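PDB 3PL0: uncharacterized protein from Methylibium petroleiphilum, which probably acts as a dioxygenase of the 2-oxoglutarate- and iron-dependent family, built on a double-stranded beta-helix (cupin) fold. Local coordinates for residues F73-Q78 with W142-H147; A174-G179 with W207-L212; G186-F191 with V199-E204. One frame throughout, in Å; residues are numbered along the deposited sequence.

Contact 1. Residues F73-Q78 with W142-H147; sequences FMQTLQ and WYIEAH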
loop_
_atom_site.group_PDB
_atom_site.type_symbol
_atom_site.label_atom_id
_atom_site.label_comp_id
_atom_site.label_asym_id
_atom_site.label_seq_id
_atom_site.Cartn_x
_atom_site.Cartn_y
_atom_site.Cartn_z
ATOM N N PHE A 73 -9.834 9.669 -1.663
ATOM C CA PHE A 73 -10.745 9.552 -2.746
ATOM C C PHE A 73 -11.968 8.799 -2.285
ATOM O O PHE A 73 -11.941 8.129 -1.246
ATOM C CB PHE A 73 -10.084 8.791 -3.900
ATOM C CG PHE A 73 -8.754 9.342 -4.297
ATOM C CD1 PHE A 73 -7.605 9.004 -3.570
ATOM C CD2 PHE A 73 -8.623 10.191 -5.380
ATOM C CE1 PHE A 73 -6.372 9.525 -3.916
ATOM C CE2 PHE A 73 -7.378 10.717 -5.730
ATOM C CZ PHE A 73 -6.244 10.374 -4.984
HETATM N N MSE A 74 -13.025 8.938 -3.083
HETATM C CA MSE A 74 -14.216 8.096 -2.955
HETATM C C MSE A 74 -14.536 7.493 -4.313
HETATM O O MSE A 74 -14.574 8.197 -5.355
HETATM C CB MSE A 74 -15.427 8.860 -2.392
HETATM C CG MSE A 74 -16.622 7.972 -1.959
HETATM SE SE MSE A 74 -17.994 8.980 -0.941
HETATM C CE MSE A 74 -18.640 10.091 -2.432
ATOM N N GLN A 75 -14.740 6.186 -4.286
ATOM C CA GLN A 75 -15.088 5.440 -5.450
ATOM C C GLN A 75 -16.513 4.995 -5.278
ATOM O O GLN A 75 -16.860 4.431 -4.255
ATOM C CB GLN A 75 -14.217 4.219 -5.594
ATOM C CG GLN A 75 -14.572 3.379 -6.821
ATOM C CD GLN A 75 -13.685 2.159 -6.996
ATOM O OE1 GLN A 75 -13.003 1.759 -6.080
ATOM N NE2 GLN A 75 -13.733 1.541 -8.185
ATOM N N THR A 76 -17.327 5.271 -6.287
ATOM C CA THR A 76 -18.663 4.706 -6.391
ATOM C C THR A 76 -18.633 3.571 -7.411
ATOM O O THR A 76 -18.078 3.699 -8.491
ATOM C CB THR A 76 -19.684 5.801 -6.783
ATOM O OG1 THR A 76 -19.498 6.941 -5.928
ATOM C CG2 THR A 76 -21.143 5.295 -6.681
ATOM N N LEU A 77 -19.217 2.441 -7.059
ATOM C CA LEU A 77 -19.169 1.269 -7.921
ATOM C C LEU A 77 -20.204 1.189 -9.047
ATOM O O LEU A 77 -19.861 0.731 -10.142
ATOM C CB LEU A 77 -19.251 0.013 -7.052
ATOM C CG LEU A 77 -17.963 -0.146 -6.238
ATOM C CD1 LEU A 77 -18.203 -1.112 -5.132
ATOM C CD2 LEU A 77 -16.804 -0.612 -7.149
ATOM N N GLN A 78 -21.443 1.588 -8.784
ATOM C CA GLN A 78 -22.497 1.550 -9.801
ATOM C C GLN A 78 -23.377 2.778 -9.615
ATOM O O GLN A 78 -24.043 2.908 -8.596
ATOM C CB GLN A 78 -23.347 0.268 -9.712
ATOM C CG GLN A 78 -22.628 -1.024 -10.137
ATOM C CD GLN A 78 -22.192 -1.033 -11.597
ATOM O OE1 GLN A 78 -22.308 -0.031 -12.306
ATOM N NE2 GLN A 78 -21.683 -2.172 -12.049
ATOM N N TRP A 142 -16.377 2.987 -1.768
ATOM C CA TRP A 142 -15.135 2.849 -1.044
ATOM C C TRP A 142 -14.546 4.214 -0.682
ATOM O O TRP A 142 -14.508 5.135 -1.498
ATOM C CB TRP A 142 -14.061 2.112 -1.898
ATOM C CG TRP A 142 -14.251 0.621 -2.114
ATOM C CD1 TRP A 142 -14.340 -0.029 -3.309
ATOM C CD2 TRP A 142 -14.310 -0.379 -1.111
ATOM N NE1 TRP A 142 -14.462 -1.379 -3.109
ATOM C CE2 TRP A 142 -14.471 -1.617 -1.761
ATOM C CE3 TRP A 142 -14.286 -0.344 0.285
ATOM C CZ2 TRP A 142 -14.547 -2.828 -1.060
ATOM C CZ3 TRP A 142 -14.367 -1.540 0.978
ATOM C CH2 TRP A 142 -14.498 -2.760 0.305
ATOM N N TYR A 143 -14.037 4.303 0.533
ATOM C CA TYR A 143 -13.247 5.416 0.994
ATOM C C TYR A 143 -11.801 4.970 0.980
ATOM O O TYR A 143 -11.412 4.032 1.709
ATOM C CB TYR A 143 -13.669 5.821 2.400
ATOM C CG TYR A 143 -15.123 6.226 2.413
ATOM C CD1 TYR A 143 -16.121 5.279 2.501
ATOM C CD2 TYR A 143 -15.499 7.567 2.243
ATOM C CE1 TYR A 143 -17.494 5.663 2.468
ATOM C CE2 TYR A 143 -16.814 7.947 2.219
ATOM C CZ TYR A 143 -17.809 6.989 2.322
ATOM O OH TYR A 143 -19.121 7.356 2.297
ATOM N N ILE A 144 -11.032 5.626 0.118
ATOM C CA ILE A 144 -9.669 5.218 -0.278
ATOM C C ILE A 144 -8.674 6.255 0.227
ATOM O O ILE A 144 -8.812 7.462 -0.059
ATOM C CB ILE A 144 -9.542 5.141 -1.840
ATOM C CG1 ILE A 144 -10.609 4.197 -2.408
ATOM C CG2 ILE A 144 -8.116 4.769 -2.287
ATOM C CD1 ILE A 144 -10.654 4.148 -3.929
ATOM N N GLU A 145 -7.648 5.801 0.923
ATOM C CA GLU A 145 -6.486 6.653 1.196
ATOM C C GLU A 145 -5.265 6.148 0.406
ATOM O O GLU A 145 -5.097 4.945 0.233
ATOM C CB GLU A 145 -6.183 6.696 2.687
ATOM C CG GLU A 145 -7.373 7.160 3.552
ATOM C CD GLU A 145 -7.027 7.490 5.015
ATOM O OE1 GLU A 145 -6.038 8.224 5.265
ATOM O OE2 GLU A 145 -7.791 7.049 5.917
ATOM N N ALA A 146 -4.472 7.077 -0.118
ATOM C CA ALA A 146 -3.271 6.740 -0.852
ATOM C C ALA A 146 -2.070 7.274 -0.081
ATOM O O ALA A 146 -2.042 8.454 0.259
ATOM C CB ALA A 146 -3.315 7.334 -2.214
ATOM N N HIS A 147 -1.075 6.421 0.167
ATOM C CA HIS A 147 0.136 6.836 0.860
ATOM C C HIS A 147 1.379 6.406 0.065
ATOM O O HIS A 147 1.886 5.285 0.248
ATOM C CB HIS A 147 0.187 6.139 2.208
ATOM C CG HIS A 147 -0.974 6.404 3.097
ATOM N ND1 HIS A 147 -0.929 7.368 4.070
ATOM C CD2 HIS A 147 -2.195 5.822 3.190
ATOM C CE1 HIS A 147 -2.080 7.380 4.724
ATOM N NE2 HIS A 147 -2.865 6.454 4.205
#

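Contact 2. Residues A174-G179 with W207-L212; sequences AVVFIG and WTVLLL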
loop_
_atom_site.group_PDB
_atom_site.type_symbol
_atom_site.label_atom_id
_atom_site.label_comp_id
_atom_site.label_asym_id
_atom_site.label_seq_id
_atom_site.Cartn_x
_atom_site.Cartn_y
_atom_site.Cartn_z
ATOM N N ALA A 174 -3.920 -2.539 -0.698
ATOM C CA ALA A 174 -2.988 -2.883 -1.767
ATOM C C ALA A 174 -1.687 -2.211 -1.481
ATOM O O ALA A 174 -1.636 -0.993 -1.305
ATOM C CB ALA A 174 -3.482 -2.419 -3.126
ATOM N N VAL A 175 -0.623 -3.001 -1.437
ATOM C CA VAL A 175 0.743 -2.474 -1.392
ATOM C C VAL A 175 1.363 -2.632 -2.784
ATOM O O VAL A 175 1.589 -3.758 -3.253
ATOM C CB VAL A 175 1.608 -3.229 -0.392
ATOM C CG1 VAL A 175 3.047 -2.627 -0.371
ATOM C CG2 VAL A 175 0.980 -3.191 1.020
ATOM N N VAL A 176 1.663 -1.517 -3.434
ATOM C CA VAL A 176 2.204 -1.541 -4.799
ATOM C C VAL A 176 3.706 -1.307 -4.638
ATOM O O VAL A 176 4.115 -0.342 -3.987
ATOM C CB VAL A 176 1.628 -0.432 -5.680
ATOM C CG1 VAL A 176 2.234 -0.524 -7.085
ATOM C CG2 VAL A 176 0.115 -0.509 -5.696
ATOM N N PHE A 177 4.524 -2.217 -5.167
ATOM C CA PHE A 177 5.981 -2.025 -5.144
ATOM C C PHE A 177 6.356 -1.127 -6.286
ATOM O O PHE A 177 6.026 -1.415 -7.440
ATOM C CB PHE A 177 6.728 -3.334 -5.262
ATOM C CG PHE A 177 8.201 -3.167 -5.282
ATOM C CD1 PHE A 177 8.878 -2.842 -4.115
ATOM C CD2 PHE A 177 8.919 -3.357 -6.447
ATOM C CE1 PHE A 177 10.245 -2.652 -4.113
ATOM C CE2 PHE A 177 10.295 -3.174 -6.466
ATOM C CZ PHE A 177 10.961 -2.812 -5.295
ATOM N N ILE A 178 7.005 -0.006 -5.973
ATOM C CA ILE A 178 7.283 1.017 -6.975
ATOM C C ILE A 178 8.739 0.896 -7.455
ATOM O O ILE A 178 8.992 0.957 -8.641
ATOM C CB ILE A 178 7.011 2.369 -6.411
ATOM C CG1 ILE A 178 5.507 2.478 -6.050
ATOM C CG2 ILE A 178 7.502 3.504 -7.322
ATOM C CD1 ILE A 178 4.561 2.542 -7.270
ATOM N N GLY A 179 9.660 0.725 -6.529
ATOM C CA GLY A 179 11.042 0.431 -6.887
ATOM C C GLY A 179 11.945 0.377 -5.690
ATOM O O GLY A 179 11.521 0.657 -4.564
ATOM N N TRP A 207 5.660 -2.403 -9.982
ATOM C CA TRP A 207 4.257 -2.673 -10.279
ATOM C C TRP A 207 3.854 -4.093 -9.919
ATOM O O TRP A 207 2.813 -4.559 -10.369
ATOM C CB TRP A 207 3.904 -2.314 -11.740
ATOM C CG TRP A 207 4.416 -0.982 -12.034
ATOM C CD1 TRP A 207 5.425 -0.662 -12.890
ATOM C CD2 TRP A 207 4.028 0.216 -11.405
ATOM N NE1 TRP A 207 5.662 0.673 -12.855
ATOM C CE2 TRP A 207 4.816 1.241 -11.950
ATOM C CE3 TRP A 207 3.031 0.556 -10.496
ATOM C CZ2 TRP A 207 4.675 2.544 -11.571
ATOM C CZ3 TRP A 207 2.895 1.852 -10.127
ATOM C CH2 TRP A 207 3.702 2.830 -10.649
ATOM N N THR A 208 4.649 -4.768 -9.076
ATOM C CA THR A 208 4.149 -5.923 -8.397
ATOM C C THR A 208 3.222 -5.403 -7.292
ATOM O O THR A 208 3.575 -4.453 -6.585
ATOM C CB THR A 208 5.269 -6.821 -7.793
ATOM O OG1 THR A 208 6.216 -7.174 -8.823
ATOM C CG2 THR A 208 4.625 -8.097 -7.184
ATOM N N VAL A 209 2.036 -6.003 -7.171
ATOM C CA VAL A 209 1.047 -5.604 -6.164
ATOM C C VAL A 209 0.633 -6.709 -5.180
ATOM O O VAL A 209 0.275 -7.800 -5.562
ATOM C CB VAL A 209 -0.171 -4.992 -6.829
ATOM C CG1 VAL A 209 -1.079 -4.415 -5.772
ATOM C CG2 VAL A 209 0.298 -3.918 -7.810
ATOM N N LEU A 210 0.676 -6.387 -3.884
ATOM C CA LEU A 210 0.196 -7.271 -2.855
ATOM C C LEU A 210 -1.189 -6.795 -2.465
ATOM O O LEU A 210 -1.331 -5.686 -1.963
ATOM C CB LEU A 210 1.124 -7.223 -1.634
ATOM C CG LEU A 210 0.691 -7.926 -0.334
ATOM C CD1 LEU A 210 0.526 -9.408 -0.595
ATOM C CD2 LEU A 210 1.714 -7.648 0.776
ATOM N N LEU A 211 -2.172 -7.657 -2.659
ATOM C CA LEU A 211 -3.557 -7.442 -2.244
ATOM C C LEU A 211 -3.784 -8.138 -0.914
ATOM O O LEU A 211 -3.373 -9.305 -0.755
ATOM C CB LEU A 211 -4.539 -7.976 -3.292
ATOM C CG LEU A 211 -4.379 -7.380 -4.720
ATOM C CD1 LEU A 211 -5.407 -7.913 -5.716
ATOM C CD2 LEU A 211 -4.370 -5.801 -4.698
ATOM N N LEU A 212 -4.391 -7.434 0.050
ATOM C CA LEU A 212 -4.623 -7.947 1.410
ATOM C C LEU A 212 -6.096 -7.736 1.840
ATOM O O LEU A 212 -6.668 -6.674 1.653
ATOM C CB LEU A 212 -3.755 -7.192 2.438
ATOM C CG LEU A 212 -2.236 -7.188 2.254
ATOM C CD1 LEU A 212 -1.586 -6.090 3.121
ATOM C CD2 LEU A 212 -1.626 -8.571 2.595
#

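Contact 3. Residues G186-F191 with V199-E204; sequences GETRVF and VRFTLE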
loop_
_atom_site.group_PDB
_atom_site.type_symbol
_atom_site.label_atom_id
_atom_site.label_comp_id
_atom_site.label_asym_id
_atom_site.label_seq_id
_atom_site.Cartn_x
_atom_site.Cartn_y
_atom_site.Cartn_z
ATOM N N GLY A 186 13.904 -5.432 3.397
ATOM C CA GLY A 186 12.601 -5.065 2.872
ATOM C C GLY A 186 11.823 -6.263 2.353
ATOM O O GLY A 186 11.191 -6.202 1.327
ATOM N N GLU A 187 11.924 -7.375 3.062
ATOM C CA GLU A 187 11.184 -8.559 2.734
ATOM C C GLU A 187 9.809 -8.405 3.333
ATOM O O GLU A 187 9.686 -8.006 4.478
ATOM C CB GLU A 187 11.876 -9.738 3.400
ATOM C CG GLU A 187 11.197 -11.035 3.217
ATOM C CD GLU A 187 11.977 -12.140 3.895
ATOM O OE1 GLU A 187 11.968 -12.209 5.162
ATOM O OE2 GLU A 187 12.601 -12.920 3.125
ATOM N N THR A 188 8.775 -8.735 2.586
ATOM C CA THR A 188 7.397 -8.700 3.091
ATOM C C THR A 188 7.099 -10.006 3.793
ATOM O O THR A 188 7.513 -11.076 3.327
ATOM C CB THR A 188 6.384 -8.589 1.934
ATOM O OG1 THR A 188 6.725 -7.451 1.137
ATOM C CG2 THR A 188 4.918 -8.461 2.446
ATOM N N ARG A 189 6.365 -9.931 4.887
ATOM C CA ARG A 189 5.692 -11.115 5.438
ATOM C C ARG A 189 4.186 -10.895 5.581
ATOM O O ARG A 189 3.749 -9.804 5.993
ATOM C CB ARG A 189 6.256 -11.439 6.805
ATOM C CG ARG A 189 7.623 -12.061 6.779
ATOM C CD ARG A 189 8.733 -11.062 6.869
ATOM N NE ARG A 189 10.027 -11.679 7.156
ATOM C CZ ARG A 189 10.459 -11.933 8.383
ATOM N NH1 ARG A 189 9.719 -11.605 9.432
ATOM N NH2 ARG A 189 11.640 -12.482 8.583
ATOM N N VAL A 190 3.407 -11.937 5.257
ATOM C CA VAL A 190 1.953 -11.945 5.427
ATOM C C VAL A 190 1.606 -13.151 6.291
ATOM O O VAL A 190 2.143 -14.240 6.053
ATOM C CB VAL A 190 1.263 -12.020 4.086
ATOM C CG1 VAL A 190 -0.296 -11.984 4.282
ATOM C CG2 VAL A 190 1.700 -10.838 3.255
ATOM N N PHE A 191 0.798 -12.938 7.341
ATOM C CA PHE A 191 0.376 -14.023 8.192
ATOM C C PHE A 191 -1.140 -14.098 8.253
ATOM O O PHE A 191 -1.806 -13.081 8.313
ATOM C CB PHE A 191 0.878 -13.797 9.616
ATOM C CG PHE A 191 2.358 -13.686 9.733
ATOM C CD1 PHE A 191 3.129 -14.811 9.937
ATOM C CD2 PHE A 191 2.967 -12.446 9.685
ATOM C CE1 PHE A 191 4.514 -14.719 10.058
ATOM C CE2 PHE A 191 4.361 -12.323 9.794
ATOM C CZ PHE A 191 5.135 -13.472 9.985
ATOM N N VAL A 199 3.884 -16.378 5.218
ATOM C CA VAL A 199 4.807 -16.366 4.074
ATOM C C VAL A 199 5.757 -15.163 4.089
ATOM O O VAL A 199 5.427 -14.118 4.631
ATOM C CB VAL A 199 4.035 -16.412 2.748
ATOM C CG1 VAL A 199 3.272 -17.758 2.635
ATOM C CG2 VAL A 199 3.099 -15.186 2.620
ATOM N N ARG A 200 6.957 -15.349 3.542
ATOM C CA ARG A 200 7.922 -14.291 3.300
ATOM C C ARG A 200 8.300 -14.229 1.836
ATOM O O ARG A 200 8.441 -15.240 1.176
ATOM C CB ARG A 200 9.208 -14.456 4.097
ATOM C CG ARG A 200 10.093 -15.654 3.732
ATOM C CD ARG A 200 11.228 -15.709 4.698
ATOM N NE ARG A 200 12.131 -16.794 4.374
ATOM C CZ ARG A 200 13.349 -16.641 3.859
ATOM N NH1 ARG A 200 13.833 -15.423 3.627
ATOM N NH2 ARG A 200 14.093 -17.720 3.588
ATOM N N PHE A 201 8.395 -13.018 1.309
ATOM C CA PHE A 201 8.819 -12.855 -0.065
ATOM C C PHE A 201 9.284 -11.407 -0.236
ATOM O O PHE A 201 8.875 -10.531 0.497
ATOM C CB PHE A 201 7.666 -13.170 -1.026
ATOM C CG PHE A 201 6.406 -12.428 -0.731
ATOM C CD1 PHE A 201 5.465 -12.958 0.135
ATOM C CD2 PHE A 201 6.154 -11.200 -1.306
ATOM C CE1 PHE A 201 4.320 -12.251 0.419
ATOM C CE2 PHE A 201 5.021 -10.503 -1.050
ATOM C CZ PHE A 201 4.102 -10.998 -0.164
ATOM N N THR A 202 10.162 -11.163 -1.197
ATOM C CA THR A 202 10.683 -9.830 -1.421
ATOM C C THR A 202 10.146 -9.305 -2.725
ATOM O O THR A 202 10.363 -9.913 -3.772
ATOM C CB THR A 202 12.208 -9.835 -1.457
ATOM O OG1 THR A 202 12.699 -10.323 -0.210
ATOM C CG2 THR A 202 12.738 -8.436 -1.694
ATOM N N LEU A 203 9.449 -8.180 -2.655
ATOM C CA LEU A 203 8.987 -7.503 -3.856
ATOM C C LEU A 203 10.184 -6.848 -4.533
ATOM O O LEU A 203 10.913 -6.097 -3.907
ATOM C CB LEU A 203 7.906 -6.461 -3.512
ATOM C CG LEU A 203 6.623 -7.031 -2.870
ATOM C CD1 LEU A 203 5.796 -5.919 -2.204
ATOM C CD2 LEU A 203 5.790 -7.816 -3.815
ATOM N N GLU A 204 10.359 -7.148 -5.817
ATOM C CA GLU A 204 11.502 -6.696 -6.589
ATOM C C GLU A 204 11.168 -6.073 -7.941
ATOM O O GLU A 204 11.960 -5.268 -8.424
ATOM C CB GLU A 204 12.474 -7.865 -6.823
ATOM C CG GLU A 204 13.044 -8.431 -5.524
ATOM C CD GLU A 204 14.084 -9.550 -5.725
ATOM O OE1 GLU A 204 13.928 -10.351 -6.670
ATOM O OE2 GLU A 204 15.035 -9.631 -4.901
HETATM O O HOH W 1 11.285 -5.041 -1.498
HETATM O O HOH W 2 9.065 -6.766 -0.222
HETATM O O HOH W 3 12.497 -12.942 0.478
#

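Contact 1. Residues F73-Q78 with W142-H147
Trp142 faces Gln75 in an antiparallel hydrogen-bonded pair: Trp142 N donates to Gln75 O at 2.9 Å and Trp142 O accepts the N-H of Gln75. On one face of the sheet the indole and the extended glutamine chain run side by side, pointing the same way. Gln75 OE1 comes to the indole edge, 3.6 Å from Trp142 CD1, with amide and ring planes 46° apart; OE1 is buried without a hydrogen-bond partner, whereas NE2 of Gln75 is held by Val125 O and the indole NE1 by Gly128 O. Tyr143, on the other face, makes a Met-aromatic contact with selenomethionine Met74 in the conformer described here, one of two modelled. With CG anti to the backbone N (chi1 -168°) and the chain extended to the selenium, Met74 runs alongside the tyrosine; SE lies obliquely to the ring, 3.5 Å from Tyr143 CE2, while Met74 CG sits over one ring face. Ile144 exchanges two backbone bonds with Phe73, and its CD1 packs 3.9 Å from Gln75 CB. Ala146 then sets CB at the edge of the Phe73 ring, 4.1 Å from CE1. Helix 118-134 covers the face bearing Phe73, Gln75 and Trp142, strand 80-84 flanks strand 65-77, and strand 237-246 pairs with strand 141-152 in the cupin sheet.

Contact 2. Residues A174-G179 with W207-L212
Val175 and Leu210 form a hydrogen-bonded antiparallel pair in which both amides and both carbonyls are used: Val175 N reaches Leu210 O at 2.8 Å, and Leu210 N reaches Val175 O at 2.9 Å. Two residues on, Phe177 splits its bonds between successive residues. Its N donates to Thr208 O at 2.8 Å, almost straight at 171°, and its O accepts Trp207 N, also at 2.8 Å. Weaker CA-H...O contacts give Leu210 O and Val175 O a further partner each, from Ala174 CA and Val209 CA. Amides and carbonyls that turn from this pairing meet the adjoining strands, Val176 with Leu241 and Val209 with Leu27. Of the polar side-chain atoms, Thr208 OG1 bonds Gln205 O and the indole NE1 of Trp207 bonds Asp44 OD1.

The side-chain contacts across the pair are apolar. With CG anti to the carbonyl carbon (chi1 -48°), the Trp207 indole turns back toward strand 174-179, where Ile178 CD1 approaches CZ3 obliquely at 3.4 Å and Val176 CG1 lies 3.7 Å from CE3. Val176 also meets Val209 through their methyls, and Ala174 CB touches Leu211 CD2 at 3.8 Å; on the other face Val175 CB packs against Leu210 CB. Polar demand in this buried part of the cupin sheet is thus met largely by main-chain pairing, while apolar side chains line both faces and the indole is fixed at its nitrogen.

Contact 3. Residues G186-F191 with V199-E204
Glu187 reaches across to Arg200 in a salt bridge, Arg200 NH1 meeting OE2 at 2.8 Å on the syn lone pair, with carboxylate and guanidinium planes 69° apart. The other oxygen, OE1, takes a nearly straight bond from Arg189 NE, also 2.8 Å, on its anti side, so one carboxylate grips two arginines; Glu220 holds NH1 of Arg189. Were Glu187 replaced by alanine, Arg200 would probably lose its partner across the hairpin and Arg189 would keep Glu220 but lose the grip on its NE. Waters add further links: one joins Glu187 OE2 (2.6 Å) to Thr202 OG1, and another connects Gly186 O, Thr188 OG1 and Leu203 N.

Main-chain bonds pair Thr188 with Phe201 and Val190 with Val199, two to each pair. Apolar contacts lie on the face opposite the ions. Phe201, its CG between backbone N and carbonyl carbon (chi1 52°), turns a ring face to Thr188 CB, 4.1 Å from the ring centroid in a CH-pi contact, and Val190 CG2 comes obliquely to CE1. This beta hairpin lays the Thr188, Val190 and Phe201 side chains on Leu210 of strand 209-213, with strand 24-27 beside Val190 and Val199, while strand 217-226 pairs along strand 183-192.

How the contacts relate
From the N terminus, contact 1 comes first: strand 65-77 is brought back to strand 141-152, closing a loop that includes helix 118-134. Only after it closes does contact 2 open, in strand 172-181, and its return partner is strand 209-213. Contact 3, the hairpin 183-192/198-201, is nested within that loop. Contacts 1 and 2 belong to the same curled antiparallel sheet; their centres lie about 17 Å apart and strand 237-246 bridges between them. Contacts 2 and 3 touch directly, with the Phe177 ring against the backbone of Leu203 and Glu204 and Leu203 on Thr208, which ties the three-stranded sheet to the larger one. Contacts 1 and 3 lie on opposite sides of the chain's centre.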